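Side-chain contacts in reticulocyte binding protein (Streptococcus agalactiae COH1, PDB 3FAW), which probably hydrolyses alpha-1,6-glucosidic linkages of pullulan and related branched glucans as a cell-wall-anchored streptococcal pullulanase: residues A[138-142]-A[143-147]; A[434-437]-A[438-442]; A[678-681]-A[682-685]; A[729-732]-A[733-736]. One frame throughout, in Å; residues are numbered along the deposited sequence.

The four contacts are local, each made within one unbroken run of chain, but they sit in different parts of the fold. Contact 2 is buried, on one of the helices that surround the strands of the catalytic barrel; contact 3 lies at the surface, between two helices. Contacts 1 and 4 are partly buried and lie on opposite sides of the chain's centre, about 69 Å apart between centres. Contact 1 closes a hairpin in the carbohydrate-binding module region, and contact 4 folds a loop in the C-terminal domain. An aspartate carboxylate takes part in each. It grips backbone N-H groups in contacts 1, 3 and 4, and pairs with lysine or arginine in contacts 3 and 2.

Contact 1 (A[138-142]-A[143-147]); sequences VLNQD and GSKVE
A beta hairpin joins strands 136-139 and 146-151 in the region assigned to carbohydrate-binding module 48, and the facing residues Val138 and Glu147 form an antiparallel hydrogen-bonded pair within it. The evidence is reciprocal: Val138 N lies 2.9 Å from Glu147 O, and Glu147 N lies 3.0 Å from Val138 O. Toward the loop, Leu139 and Val146 make a non-hydrogen-bonded pair, and Leu139 CD2 meets Val146 CG2 at 3.5 Å on the face packed against Tyr198. The last backbone bond before the type I turn of Asn140 to Gly143 runs from Asn140 N to Lys145 O (3.0 Å).

Asn140 reaches across the loop from its own backbone: chi1 of 65° folds CG back over the loop, placing OD1 by Lys145 N and ND2 by Ser144 OG. Asn140 OD1 accepts from Lys145 N at 3.0 Å, with the donor 50° out of the amide plane. Nearly in that plane, Asn140 ND2 donates to Ser144 OG at 2.9 Å. Ser144 OG donates a hydrogen bond to Asp142 OD1, 2.6 Å away on the syn side of the carboxylate. Ser144 N comes to the same oxygen from the same face, 48° out of plane, which makes an Asx turn.

Ser144 OG is therefore both acceptor and donor, a link between amide and carboxylate. Gripped twice by one residue, Asp142 OD1 probably keeps its negative charge, and the side chains of Asn140, Asp142 and Ser144 add four bonds to the backbone ones across the loop.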
loop_
_atom_site.group_PDB
_atom_site.type_symbol
_atom_site.label_atom_id
_atom_site.label_comp_id
_atom_site.label_asym_id
_atom_site.label_seq_id
_atom_site.Cartn_x
_atom_site.Cartn_y
_atom_site.Cartn_z
ATOM N N VAL A 138 14.754 20.642 12.691
ATOM C CA VAL A 138 13.696 21.651 12.800
ATOM C C VAL A 138 14.236 23.075 12.604
ATOM O O VAL A 138 15.063 23.536 13.385
ATOM C CB VAL A 138 12.996 21.562 14.179
ATOM C CG1 VAL A 138 11.837 22.541 14.258
ATOM C CG2 VAL A 138 12.510 20.139 14.447
ATOM N N LEU A 139 13.756 23.763 11.566
ATOM C CA LEU A 139 14.085 25.177 11.332
ATOM C C LEU A 139 13.306 26.058 12.297
ATOM O O LEU A 139 12.157 25.755 12.620
ATOM C CB LEU A 139 13.693 25.618 9.914
ATOM C CG LEU A 139 14.528 25.285 8.677
ATOM C CD1 LEU A 139 13.685 25.538 7.426
ATOM C CD2 LEU A 139 15.814 26.102 8.627
ATOM N N ASN A 140 13.910 27.158 12.736
ATOM C CA ASN A 140 13.153 28.194 13.446
ATOM C C ASN A 140 12.403 29.080 12.438
ATOM O O ASN A 140 12.520 28.881 11.221
ATOM C CB ASN A 140 14.055 29.013 14.382
ATOM C CG ASN A 140 15.102 29.827 13.644
ATOM O OD1 ASN A 140 15.304 29.671 12.438
ATOM N ND2 ASN A 140 15.784 30.699 14.375
ATOM N N GLN A 141 11.636 30.047 12.937
ATOM C CA GLN A 141 10.702 30.804 12.093
ATOM C C GLN A 141 11.371 31.519 10.921
ATOM O O GLN A 141 10.861 31.476 9.801
ATOM C CB GLN A 141 9.904 31.817 12.925
ATOM C CG GLN A 141 8.917 32.646 12.096
ATOM C CD GLN A 141 7.923 33.425 12.942
ATOM O OE1 GLN A 141 6.746 33.533 12.588
ATOM N NE2 GLN A 141 8.390 33.974 14.059
ATOM N N ASP A 142 12.498 32.178 11.179
ATOM C CA ASP A 142 13.193 32.961 10.143
ATOM C C ASP A 142 14.309 32.183 9.426
ATOM O O ASP A 142 14.959 32.715 8.524
ATOM C CB ASP A 142 13.728 34.281 10.721
ATOM C CG ASP A 142 14.791 34.084 11.800
ATOM O OD1 ASP A 142 15.180 32.931 12.096
ATOM O OD2 ASP A 142 15.236 35.107 12.359
ATOM N N GLY A 143 14.526 30.932 9.830
ATOM C CA GLY A 143 15.517 30.067 9.193
ATOM C C GLY A 143 16.946 30.231 9.680
ATOM O O GLY A 143 17.855 29.581 9.158
ATOM N N SER A 144 17.150 31.073 10.693
ATOM C CA SER A 144 18.494 31.387 11.190
ATOM C C SER A 144 19.126 30.270 12.025
ATOM O O SER A 144 20.342 30.277 12.242
ATOM C CB SER A 144 18.475 32.695 11.997
ATOM O OG SER A 144 17.530 32.640 13.052
ATOM N N LYS A 145 18.311 29.321 12.491
ATOM C CA LYS A 145 18.790 28.222 13.340
ATOM C C LYS A 145 18.070 26.904 13.063
ATOM O O LYS A 145 16.847 26.876 12.927
ATOM C CB LYS A 145 18.599 28.564 14.824
ATOM C CG LYS A 145 19.450 29.712 15.340
ATOM C CD LYS A 145 19.211 29.941 16.828
ATOM C CE LYS A 145 20.327 30.766 17.452
ATOM N NZ LYS A 145 20.507 32.075 16.773
ATOM N N VAL A 146 18.835 25.815 13.008
ATOM C CA VAL A 146 18.269 24.469 12.912
ATOM C C VAL A 146 18.637 23.652 14.154
ATOM O O VAL A 146 19.809 23.573 14.509
ATOM C CB VAL A 146 18.772 23.729 11.648
ATOM C CG1 VAL A 146 18.241 22.300 11.608
ATOM C CG2 VAL A 146 18.360 24.476 10.397
ATOM N N GLU A 147 17.629 23.066 14.810
ATOM C CA GLU A 147 17.836 22.065 15.866
ATOM C C GLU A 147 17.730 20.660 15.271
ATOM O O GLU A 147 16.664 20.268 14.798
ATOM C CB GLU A 147 16.791 22.206 16.974
ATOM C CG GLU A 147 16.810 23.533 17.705
ATOM C CD GLU A 147 15.719 23.642 18.770
ATOM O OE1 GLU A 147 15.027 22.635 19.037
ATOM O OE2 GLU A 147 15.561 24.741 19.343
#

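Contact 2 (A[434-437]-A[438-442]); sequences SRRV and LVDSI
Ser434 O accepts a weak bond from Leu438 N at 3.4 Å, while the Ser434 hydroxyl hydrogen-bonds Tyr409 O. Next comes Arg435, whose O takes the N-H of Val439 at 3.0 Å. The two side chains lie alongside each other and point the same way, Arg435 CG standing 4.1 Å from Val439 CG2. Beyond that carbon the arginine leaves its helix neighbours: its NE binds Thr429 O, and its NH2 forms a salt bridge with Asp463.

These residues belong to helix 432-449, which comes between strands 385-390 and 453-456 of the TIM barrel and packs beside helix 464-477, where Leu438 touches Ala470 and Val439 touches Glu473.

Arg436 O accepts from Asp440 N at 2.7 Å, and the side chains add an i to i+4 salt bridge. Arg436 NE donates to the syn lone pair of Asp440 OD2 at 2.9 Å, and NH2 adds a weak bond to that oxygen at 3.2 Å. The carboxylate comes to the guanidinium edge, but the two planes stand 77° apart, so this is no flat two-oxygen pairing. Tyr220 OH also bonds OD2, and Arg436 touches Tyr220 and Leu135, which ties the helix to the region of carbohydrate-binding module 48; Tyr131 O and Gly133 O bind NH1.

Val437 O accepts from Ser441 N. Chi1 of 45° places Ser441 OG between the backbone N and the carbonyl carbon, beside the carbonyls of the preceding turn: 2.8 Å from Leu438 O and a doubtfully short 2.5 Å from Val437 O. Which receives its proton is not settled; Tyr392 OH hydrogen-bonds OG too.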
loop_
_atom_site.group_PDB
_atom_site.type_symbol
_atom_site.label_atom_id
_atom_site.label_comp_id
_atom_site.label_asym_id
_atom_site.label_seq_id
_atom_site.Cartn_x
_atom_site.Cartn_y
_atom_site.Cartn_z
ATOM N N SER A 434 12.067 1.465 15.236
ATOM C CA SER A 434 11.493 1.088 13.940
ATOM C C SER A 434 9.975 1.287 13.964
ATOM O O SER A 434 9.385 1.749 12.986
ATOM C CB SER A 434 11.809 -0.368 13.607
ATOM O OG SER A 434 13.203 -0.571 13.447
ATOM N N ARG A 435 9.346 0.921 15.080
ATOM C CA ARG A 435 7.928 1.207 15.283
ATOM C C ARG A 435 7.670 2.717 15.277
ATOM O O ARG A 435 6.683 3.170 14.706
ATOM C CB ARG A 435 7.421 0.584 16.584
ATOM C CG ARG A 435 5.912 0.706 16.766
ATOM C CD ARG A 435 5.445 -0.057 17.990
ATOM N NE ARG A 435 5.467 -1.503 17.782
ATOM C CZ ARG A 435 5.116 -2.399 18.701
ATOM N NH1 ARG A 435 4.717 -2.015 19.910
ATOM N NH2 ARG A 435 5.168 -3.692 18.410
ATOM N N ARG A 436 8.562 3.487 15.898
ATOM C CA ARG A 436 8.467 4.954 15.869
ATOM C C ARG A 436 8.457 5.522 14.448
ATOM O O ARG A 436 7.669 6.423 14.142
ATOM C CB ARG A 436 9.609 5.604 16.659
ATOM C CG ARG A 436 9.343 5.755 18.152
ATOM C CD ARG A 436 10.215 6.851 18.752
ATOM N NE ARG A 436 9.870 8.170 18.217
ATOM C CZ ARG A 436 10.542 9.293 18.465
ATOM N NH1 ARG A 436 11.613 9.287 19.247
ATOM N NH2 ARG A 436 10.132 10.438 17.932
ATOM N N VAL A 437 9.325 4.998 13.584
ATOM C CA VAL A 437 9.402 5.460 12.196
ATOM C C VAL A 437 8.051 5.322 11.486
ATOM O O VAL A 437 7.594 6.253 10.826
ATOM C CB VAL A 437 10.478 4.693 11.390
ATOM C CG1 VAL A 437 10.343 4.991 9.899
ATOM C CG2 VAL A 437 11.875 5.041 11.892
ATOM N N LEU A 438 7.424 4.159 11.639
ATOM C CA LEU A 438 6.109 3.892 11.052
ATOM C C LEU A 438 5.033 4.803 11.645
ATOM O O LEU A 438 4.325 5.497 10.913
ATOM C CB LEU A 438 5.726 2.418 11.255
ATOM C CG LEU A 438 4.406 1.924 10.648
ATOM C CD1 LEU A 438 4.450 0.417 10.404
ATOM C CD2 LEU A 438 3.206 2.282 11.532
ATOM N N VAL A 439 4.930 4.800 12.971
ATOM C CA VAL A 439 3.889 5.549 13.682
ATOM C C VAL A 439 4.072 7.070 13.571
ATOM O O VAL A 439 3.099 7.796 13.351
ATOM C CB VAL A 439 3.796 5.107 15.168
ATOM C CG1 VAL A 439 2.796 5.955 15.936
ATOM C CG2 VAL A 439 3.413 3.636 15.258
ATOM N N ASP A 440 5.307 7.551 13.711
ATOM C CA ASP A 440 5.586 8.989 13.589
ATOM C C ASP A 440 5.305 9.522 12.183
ATOM O O ASP A 440 4.819 10.642 12.038
ATOM C CB ASP A 440 7.036 9.327 13.960
ATOM C CG ASP A 440 7.365 9.035 15.414
ATOM O OD1 ASP A 440 6.454 9.012 16.273
ATOM O OD2 ASP A 440 8.562 8.824 15.692
ATOM N N SER A 441 5.624 8.736 11.154
ATOM C CA SER A 441 5.337 9.137 9.773
ATOM C C SER A 441 3.832 9.163 9.498
ATOM O O SER A 441 3.336 10.073 8.837
ATOM C CB SER A 441 6.061 8.238 8.762
ATOM O OG SER A 441 5.949 6.872 9.108
ATOM N N ILE A 442 3.106 8.179 10.024
ATOM C CA ILE A 442 1.648 8.166 9.911
ATOM C C ILE A 442 1.038 9.391 10.606
ATOM O O ILE A 442 0.122 10.016 10.075
ATOM C CB ILE A 442 1.037 6.859 10.479
ATOM C CG1 ILE A 442 1.364 5.667 9.568
ATOM C CG2 ILE A 442 -0.479 6.997 10.646
ATOM C CD1 ILE A 442 0.565 5.614 8.266
#

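Contact 3 (A[678-681]-A[682-685]); sequences ATDN and NKHP
Asp680 accepts two hydrogen bonds, from His684 N and Lys683 N, which define the turn between helix 675-679 and helix 685-703. The main-chain oxygen Asp680 O accepts from His684 N at 3.1 Å, while the side-chain oxygen Asp680 OD1 accepts from Lys683 N at 3.2 Å. The second bond is nearly straight, 170° at the hydrogen, but its donor stands 55° above the carboxylate plane. Together the side-chain bond to the third residue on and the main-chain bond to the fourth meet the definition of an Asx motif. His684, at the N-cap of helix 685-703, offers its O to Thr688 OG1.

The ionic interaction uses the other carboxylate oxygen. Asp680 OD2 forms a long salt bridge to Lys683 NZ, 3.5 Å away, and lies slightly nearer to Lys683 CE, at 3.3 Å. Bends at chi3 and chi4 wrap the lysine round the carboxylate, so that the chain carbons pass close to it as well as the ammonium.

Close van der Waals contacts complete the set. Lys683 CG approaches Asp680 CG at 3.7 Å, and Pro685 CA lies 3.5 Å from Asn681 O.

The carboxylate thus divides its work, one oxygen holding a backbone N-H in a nearly straight bond and the other facing a lysine in a long ion pair. Since Asp680 and Lys683 both touch crystal neighbours at this surface, the lattice may influence that ionic arm.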
loop_
_atom_site.group_PDB
_atom_site.type_symbol
_atom_site.label_atom_id
_atom_site.label_comp_id
_atom_site.label_asym_id
_atom_site.label_seq_id
_atom_site.Cartn_x
_atom_site.Cartn_y
_atom_site.Cartn_z
ATOM N N ALA A 678 -12.305 7.177 -21.796
ATOM C CA ALA A 678 -13.103 7.488 -20.617
ATOM C C ALA A 678 -14.193 8.540 -20.860
ATOM O O ALA A 678 -15.254 8.462 -20.251
ATOM C CB ALA A 678 -12.192 7.936 -19.474
ATOM N N THR A 679 -13.944 9.522 -21.726
ATOM C CA THR A 679 -14.840 10.689 -21.830
ATOM C C THR A 679 -15.352 11.062 -23.227
ATOM O O THR A 679 -16.310 11.828 -23.334
ATOM C CB THR A 679 -14.164 11.949 -21.259
ATOM O OG1 THR A 679 -12.962 12.212 -21.990
ATOM C CG2 THR A 679 -13.841 11.767 -19.787
ATOM N N ASP A 680 -14.716 10.559 -24.284
ATOM C CA ASP A 680 -15.116 10.904 -25.649
ATOM C C ASP A 680 -16.242 9.985 -26.124
ATOM O O ASP A 680 -15.997 8.871 -26.600
ATOM C CB ASP A 680 -13.915 10.848 -26.601
ATOM C CG ASP A 680 -14.158 11.613 -27.892
ATOM O OD1 ASP A 680 -15.279 11.532 -28.436
ATOM O OD2 ASP A 680 -13.227 12.297 -28.364
ATOM N N ASN A 681 -17.474 10.474 -25.995
ATOM C CA ASN A 681 -18.677 9.697 -26.308
ATOM C C ASN A 681 -18.750 9.265 -27.771
ATOM O O ASN A 681 -19.143 8.140 -28.064
ATOM C CB ASN A 681 -19.944 10.494 -25.960
ATOM C CG ASN A 681 -20.036 10.849 -24.479
ATOM O OD1 ASN A 681 -19.678 10.053 -23.611
ATOM N ND2 ASN A 681 -20.528 12.049 -24.191
ATOM N N ASN A 682 -18.379 10.165 -28.679
ATOM C CA ASN A 682 -18.459 9.898 -30.120
ATOM C C ASN A 682 -17.434 8.872 -30.608
ATOM O O ASN A 682 -17.786 7.944 -31.335
ATOM C CB ASN A 682 -18.301 11.196 -30.923
ATOM C CG ASN A 682 -19.507 12.121 -30.804
ATOM O OD1 ASN A 682 -20.497 11.809 -30.133
ATOM N ND2 ASN A 682 -19.422 13.276 -31.459
ATOM N N LYS A 683 -16.173 9.041 -30.210
ATOM C CA LYS A 683 -15.087 8.182 -30.699
ATOM C C LYS A 683 -15.044 6.821 -30.016
ATOM O O LYS A 683 -14.607 5.841 -30.621
ATOM C CB LYS A 683 -13.727 8.861 -30.524
ATOM C CG LYS A 683 -13.587 10.200 -31.233
ATOM C CD LYS A 683 -12.119 10.549 -31.487
ATOM C CE LYS A 683 -11.830 12.039 -31.327
ATOM N NZ LYS A 683 -12.934 12.922 -31.793
ATOM N N HIS A 684 -15.472 6.769 -28.753
ATOM C CA HIS A 684 -15.429 5.539 -27.958
ATOM C C HIS A 684 -16.753 5.308 -27.217
ATOM O O HIS A 684 -16.821 5.463 -25.996
ATOM C CB HIS A 684 -14.265 5.596 -26.962
ATOM C CG HIS A 684 -12.933 5.842 -27.600
ATOM N ND1 HIS A 684 -12.491 7.104 -27.931
ATOM C CD2 HIS A 684 -11.946 4.989 -27.965
ATOM C CE1 HIS A 684 -11.288 7.019 -28.474
ATOM N NE2 HIS A 684 -10.936 5.747 -28.508
ATOM N N PRO A 685 -17.812 4.925 -27.956
ATOM C CA PRO A 685 -19.143 4.755 -27.367
ATOM C C PRO A 685 -19.281 3.587 -26.374
ATOM O O PRO A 685 -20.093 3.675 -25.451
ATOM C CB PRO A 685 -20.041 4.535 -28.591
ATOM C CG PRO A 685 -19.143 3.984 -29.624
ATOM C CD PRO A 685 -17.817 4.640 -29.403
#

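Contact 4 (A[729-732]-A[733-736]); sequences DIKE and KDLV
Asp734 reaches back to Lys731, and its carboxylate is the polar centre of the turn. Starting from its backbone, CB lies 3.7 Å from Lys731 O. The chi1 torsion of -137° departs from the usual staggered positions and brings the carboxylate within bonding distance of Lys731 N. At the tip, Asp734 OD2 accepts from Lys731 N at 2.8 Å through its anti lone pair, and the bond is almost straight, 173° at the hydrogen. The same oxygen lies 3.5 Å from Ile730 CA. Its twin, OD1, turns its anti lone pair to Leu735 N at 2.8 Å, so the carboxylate spans the turn and binds a backbone N-H on each side. Arg760 NH1 completes OD1 with a salt bridge.

The two carboxylates, Asp729 OD1 and Asp734 OD2 5.5 Å apart, would be expected to repel. Arg760 pairs with both, its NH2 taking Asp729 OD1, and probably offsets this.

Beside this polar group is an apolar one. Ile730 and Val736 cross at about a right angle, and Ile730 CD1 approaches Val736 CG1 to 3.3 Å, tighter than usual carbon contact, which may partly reflect coordinate error. With chi1 of Val736 at 49°, CG1 stands between the backbone N and carbonyl carbon. Arg760 also touches both side chains, and Leu544 of helix 544-551 touches Ile730.

The turn runs directly into the short strand 733-734, which pairs antiparallel with 542-543, and strand 736-742 enters the five-stranded antiparallel sheet of the SpuA C-terminal region, the kind of beta domain that follows the catalytic barrel in the alpha-amylase family.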
loop_
_atom_site.group_PDB
_atom_site.type_symbol
_atom_site.label_atom_id
_atom_site.label_comp_id
_atom_site.label_asym_id
_atom_site.label_seq_id
_atom_site.Cartn_x
_atom_site.Cartn_y
_atom_site.Cartn_z
ATOM N N ASP A 729 -34.196 -23.363 -12.498
ATOM C CA ASP A 729 -33.088 -24.140 -13.071
ATOM C C ASP A 729 -31.717 -23.831 -12.436
ATOM O O ASP A 729 -30.679 -24.186 -12.992
ATOM C CB ASP A 729 -33.036 -23.953 -14.595
ATOM C CG ASP A 729 -32.630 -22.549 -15.012
ATOM O OD1 ASP A 729 -32.456 -21.681 -14.133
ATOM O OD2 ASP A 729 -32.493 -22.312 -16.229
ATOM N N ILE A 730 -31.727 -23.183 -11.272
ATOM C CA ILE A 730 -30.498 -22.825 -10.562
ATOM C C ILE A 730 -29.799 -24.068 -10.000
ATOM O O ILE A 730 -30.417 -24.872 -9.297
ATOM C CB ILE A 730 -30.796 -21.829 -9.412
ATOM C CG1 ILE A 730 -31.232 -20.474 -9.979
ATOM C CG2 ILE A 730 -29.584 -21.646 -8.508
ATOM C CD1 ILE A 730 -30.139 -19.739 -10.749
ATOM N N LYS A 731 -28.517 -24.225 -10.325
ATOM C CA LYS A 731 -27.727 -25.362 -9.850
ATOM C C LYS A 731 -26.764 -24.907 -8.755
ATOM O O LYS A 731 -26.600 -23.705 -8.534
ATOM C CB LYS A 731 -26.966 -26.013 -11.009
ATOM C CG LYS A 731 -27.840 -26.414 -12.204
ATOM C CD LYS A 731 -28.949 -27.389 -11.819
ATOM C CE LYS A 731 -29.816 -27.772 -13.016
ATOM N NZ LYS A 731 -30.796 -28.849 -12.677
ATOM N N GLU A 732 -26.142 -25.865 -8.066
ATOM C CA GLU A 732 -25.257 -25.552 -6.931
ATOM C C GLU A 732 -24.081 -24.677 -7.374
ATOM O O GLU A 732 -23.764 -23.689 -6.715
ATOM C CB GLU A 732 -24.755 -26.823 -6.233
ATOM C CG GLU A 732 -24.133 -26.555 -4.864
ATOM C CD GLU A 732 -23.829 -27.821 -4.075
ATOM O OE1 GLU A 732 -23.740 -28.912 -4.678
ATOM O OE2 GLU A 732 -23.671 -27.718 -2.838
ATOM N N LYS A 733 -23.449 -25.047 -8.487
ATOM C CA LYS A 733 -22.481 -24.182 -9.165
ATOM C C LYS A 733 -23.161 -23.586 -10.389
ATOM O O LYS A 733 -23.680 -24.325 -11.228
ATOM C CB LYS A 733 -21.240 -24.968 -9.591
ATOM C CG LYS A 733 -20.404 -25.495 -8.433
ATOM C CD LYS A 733 -19.147 -26.180 -8.941
ATOM C CE LYS A 733 -18.233 -26.592 -7.804
ATOM N NZ LYS A 733 -16.973 -27.209 -8.307
ATOM N N ASP A 734 -23.182 -22.261 -10.497
ATOM C CA ASP A 734 -23.897 -21.619 -11.604
ATOM C C ASP A 734 -23.288 -20.277 -12.017
ATOM O O ASP A 734 -22.284 -19.839 -11.445
ATOM C CB ASP A 734 -25.382 -21.457 -11.241
ATOM C CG ASP A 734 -26.307 -21.822 -12.389
ATOM O OD1 ASP A 734 -25.985 -21.463 -13.541
ATOM O OD2 ASP A 734 -27.358 -22.460 -12.135
ATOM N N LEU A 735 -23.892 -19.661 -13.039
ATOM C CA LEU A 735 -23.443 -18.381 -13.610
ATOM C C LEU A 735 -24.496 -17.273 -13.503
ATOM O O LEU A 735 -24.322 -16.192 -14.062
ATOM C CB LEU A 735 -23.080 -18.568 -15.088
ATOM C CG LEU A 735 -21.909 -19.500 -15.406
ATOM C CD1 LEU A 735 -21.868 -19.798 -16.894
ATOM C CD2 LEU A 735 -20.596 -18.895 -14.941
ATOM N N VAL A 736 -25.588 -17.544 -12.796
ATOM C CA VAL A 736 -26.592 -16.517 -12.501
ATOM C C VAL A 736 -26.809 -16.458 -10.992
ATOM O O VAL A 736 -26.761 -17.484 -10.311
ATOM C CB VAL A 736 -27.936 -16.775 -13.242
ATOM C CG1 VAL A 736 -28.391 -18.199 -13.052
ATOM C CG2 VAL A 736 -29.023 -15.789 -12.773
#